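Local coordinates for protein MP-4 (Mucuna pruriens, PDB 5DSS) that contributes indirectly to snake venom neutralization by stimulating cross-reactive antibodies, and belongs to the plant trypsin and protease inhibitor family, at residues L153-Y158 and R164-S169. Residues are numbered along the deposited sequence; the frame is centred on the assembly and turned at random.
Sequences LDVGRY and RRLGLS
R157 and R164 lay their long side chains across each other at one end of an irregular beta hairpin. R157 CB points away from 164-169, yet the chain beyond it comes back alongside. Its CG meets the methyl CD2 of L166 at 3.8 Å, and CD packs against CD of R164. A bend at chi3 (-62°) follows, and the guanidinium then lies flat on that of R164, centres 4.4 Å apart and planes 30° apart; NH1 sits over one face of the R164 group, offset toward its rim. These like charges are probably eased by acceptors beyond the hairpin: R157 NH2 forms a salt bridge with E173, and NH1 is hydrogen-bonded to the carbonyl of G29. One backbone bond joins the segments here, Y158 N to R165 O (2.9 Å). Toward the other end the packing turns apolar, with V155 CG1 near CD2 of L166 at 4.1 Å. The hairpin is consistent with the beta-trefoil fold of this inhibitor family. Strand 156-157 forms the edge of a four-stranded antiparallel sheet, while 164-167 continues inward to strand 49-51 through backbone bonds between R164 and Q51. V155 touches L142 and L168 touches F144 of strand 142-146.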
ATOM      1  N   LEU A 153      -9.234  -0.975   9.554  1.00 31.53           N
ATOM      2  CA  LEU A 153      -8.151  -1.827  10.024  1.00 29.37           C
ATOM      3  C   LEU A 153      -6.785  -1.534   9.420  1.00 27.49           C
ATOM      4  O   LEU A 153      -6.666  -0.957   8.347  1.00 26.28           O
ATOM      5  CB  LEU A 153      -8.492  -3.293   9.745  1.00 24.98           C
ATOM      6  CG  LEU A 153      -9.721  -3.835  10.451  1.00 24.49           C
ATOM      7  CD1 LEU A 153     -10.976  -3.246   9.814  1.00 25.39           C
ATOM      8  CD2 LEU A 153      -9.726  -5.351  10.366  1.00 23.56           C
ATOM      9  N   ASP A 154      -5.764  -1.987  10.140  1.00 27.19           N
ATOM     10  CA  ASP A 154      -4.355  -1.916   9.734  1.00 27.09           C
ATOM     11  C   ASP A 154      -4.074  -2.737   8.478  1.00 27.32           C
ATOM     12  O   ASP A 154      -4.979  -3.344   7.906  1.00 28.09           O
ATOM     13  CB  ASP A 154      -3.421  -2.440  10.846  1.00 25.68           C
ATOM     14  CG  ASP A 154      -3.363  -1.530  12.039  1.00 24.40           C
ATOM     15  OD1 ASP A 154      -4.232  -1.681  12.917  1.00 23.84           O
ATOM     16  OD2 ASP A 154      -2.435  -0.689  12.106  1.00 23.89           O
ATOM     17  N   VAL A 155      -2.815  -2.695   8.049  1.00 26.90           N
ATOM     18  CA  VAL A 155      -2.320  -3.520   6.962  1.00 25.29           C
ATOM     19  C   VAL A 155      -1.021  -4.169   7.413  1.00 25.48           C
ATOM     20  O   VAL A 155       0.022  -3.512   7.501  1.00 26.51           O
ATOM     21  CB  VAL A 155      -2.028  -2.678   5.717  1.00 23.15           C
ATOM     22  CG1 VAL A 155      -1.306  -3.509   4.676  1.00 23.33           C
ATOM     23  CG2 VAL A 155      -3.321  -2.112   5.155  1.00 24.16           C
ATOM     24  N   GLY A 156      -1.093  -5.454   7.724  1.00 23.97           N
ATOM     25  CA  GLY A 156       0.084  -6.178   8.137  1.00 21.94           C
ATOM     26  C   GLY A 156       0.722  -6.885   6.970  1.00 20.30           C
ATOM     27  O   GLY A 156       0.937  -6.300   5.889  1.00 17.39           O
ATOM     28  N   ARG A 157       1.045  -8.153   7.217  1.00 20.33           N
ATOM     29  CA  ARG A 157       1.631  -9.000   6.193  1.00 20.49           C
ATOM     30  C   ARG A 157       1.246 -10.477   6.261  1.00 20.15           C
ATOM     31  O   ARG A 157       1.073 -11.053   7.330  1.00 19.42           O
ATOM     32  CB  ARG A 157       3.157  -8.837   6.133  1.00 20.21           C
ATOM     33  CG  ARG A 157       3.612  -7.572   5.416  1.00 17.61           C
ATOM     34  CD  ARG A 157       5.115  -7.437   5.472  1.00 16.04           C
ATOM     35  NE  ARG A 157       5.625  -7.306   6.837  1.00 13.26           N
ATOM     36  CZ  ARG A 157       6.908  -7.110   7.125  1.00 12.02           C
ATOM     37  NH1 ARG A 157       7.806  -7.029   6.150  1.00  9.79           N
ATOM     38  NH2 ARG A 157       7.298  -6.980   8.382  1.00 12.05           N
ATOM     39  N   TYR A 158       1.139 -11.068   5.078  1.00 21.20           N
ATOM     40  CA  TYR A 158       0.824 -12.477   4.893  1.00 22.97           C
ATOM     41  C   TYR A 158       1.858 -12.905   3.854  1.00 23.14           C
ATOM     42  O   TYR A 158       2.314 -12.071   3.074  1.00 23.37           O
ATOM     43  CB  TYR A 158      -0.615 -12.629   4.393  1.00 22.13           C
ATOM     44  CG  TYR A 158      -1.352 -13.817   4.941  1.00 20.91           C
ATOM     45  CD1 TYR A 158      -0.679 -14.974   5.325  1.00 20.74           C
ATOM     46  CD2 TYR A 158      -2.734 -13.798   5.036  1.00 22.43           C
ATOM     47  CE1 TYR A 158      -1.366 -16.068   5.817  1.00 21.85           C
ATOM     48  CE2 TYR A 158      -3.442 -14.886   5.525  1.00 22.06           C
ATOM     49  CZ  TYR A 158      -2.757 -16.018   5.915  1.00 22.66           C
ATOM     50  OH  TYR A 158      -3.462 -17.104   6.397  1.00 22.73           O
ATOM     51  N   ARG A 164       5.731 -11.804  -0.200  1.00 19.88           N
ATOM     52  CA  ARG A 164       4.955 -11.357   0.909  1.00 18.31           C
ATOM     53  C   ARG A 164       3.745 -10.531   0.474  1.00 19.18           C
ATOM     54  O   ARG A 164       3.862  -9.339   0.176  1.00 18.04           O
ATOM     55  CB  ARG A 164       5.850 -10.501   1.756  1.00 17.73           C
ATOM     56  CG  ARG A 164       5.768 -10.789   3.225  1.00 15.37           C
ATOM     57  CD  ARG A 164       6.801  -9.899   3.843  1.00 13.98           C
ATOM     58  NE  ARG A 164       7.304 -10.476   5.066  1.00 12.96           N
ATOM     59  CZ  ARG A 164       8.575 -10.778   5.252  1.00 12.16           C
ATOM     60  NH1 ARG A 164       9.448 -10.540   4.270  1.00 11.47           N
ATOM     61  NH2 ARG A 164       8.957 -11.281   6.431  1.00 11.41           N
ATOM     62  N   ARG A 165       2.578 -11.169   0.449  1.00 20.20           N
ATOM     63  CA  ARG A 165       1.347 -10.496   0.056  1.00 20.82           C
ATOM     64  C   ARG A 165       0.926  -9.608   1.215  1.00 21.13           C
ATOM     65  O   ARG A 165       0.771 -10.078   2.348  1.00 20.98           O
ATOM     66  CB  ARG A 165       0.216 -11.533  -0.219  1.00 21.52           C
ATOM     67  CG  ARG A 165       0.642 -12.554  -1.287  1.00 23.39           C
ATOM     68  CD  ARG A 165      -0.075 -13.891  -1.289  1.00 24.25           C
ATOM     69  NE  ARG A 165      -1.363 -13.797  -1.968  1.00 27.47           N
ATOM     70  CZ  ARG A 165      -2.070 -14.835  -2.439  1.00 29.10           C
ATOM     71  NH1 ARG A 165      -1.625 -16.088  -2.317  1.00 30.00           N
ATOM     72  NH2 ARG A 165      -3.236 -14.621  -3.044  1.00 28.20           N
ATOM     73  N   LEU A 166       0.777  -8.316   0.960  1.00 19.99           N
ATOM     74  CA  LEU A 166       0.233  -7.457   1.983  1.00 19.42           C
ATOM     75  C   LEU A 166      -1.176  -7.870   2.388  1.00 20.10           C
ATOM     76  O   LEU A 166      -1.833  -8.616   1.668  1.00 20.26           O
ATOM     77  CB  LEU A 166       0.202  -6.020   1.498  1.00 19.53           C
ATOM     78  CG  LEU A 166       1.483  -5.201   1.539  1.00 19.32           C
ATOM     79  CD1 LEU A 166       1.162  -3.797   1.034  1.00 18.24           C
ATOM     80  CD2 LEU A 166       2.023  -5.180   2.958  1.00 17.70           C
ATOM     81  N   GLY A 167      -1.653  -7.366   3.527  1.00 19.73           N
ATOM     82  CA  GLY A 167      -2.972  -7.728   3.991  1.00 19.68           C
ATOM     83  C   GLY A 167      -3.354  -6.844   5.142  1.00 19.59           C
ATOM     84  O   GLY A 167      -2.527  -6.063   5.596  1.00 20.55           O
ATOM     85  N   LEU A 168      -4.604  -6.964   5.603  1.00 18.75           N
ATOM     86  CA  LEU A 168      -5.098  -6.219   6.757  1.00 18.12           C
ATOM     87  C   LEU A 168      -4.965  -7.024   8.061  1.00 19.67           C
ATOM     88  O   LEU A 168      -5.765  -7.912   8.340  1.00 20.55           O
ATOM     89  CB  LEU A 168      -6.553  -5.837   6.549  1.00 16.29           C
ATOM     90  CG  LEU A 168      -7.017  -5.050   5.324  1.00 14.67           C
ATOM     91  CD1 LEU A 168      -8.310  -4.352   5.713  1.00 13.55           C
ATOM     92  CD2 LEU A 168      -6.002  -4.041   4.810  1.00 13.40           C
ATOM     93  N   SER A 169      -3.945  -6.716   8.853  1.00 21.80           N
ATOM     94  CA  SER A 169      -3.718  -7.399  10.130  1.00 22.28           C
ATOM     95  C   SER A 169      -4.740  -7.043  11.219  1.00 23.10           C
ATOM     96  O   SER A 169      -5.516  -6.081  11.083  1.00 23.49           O
ATOM     97  CB  SER A 169      -2.298  -7.135  10.611  1.00 21.61           C
ATOM     98  OG  SER A 169      -1.383  -7.629   9.652  1.00 21.58           O
TER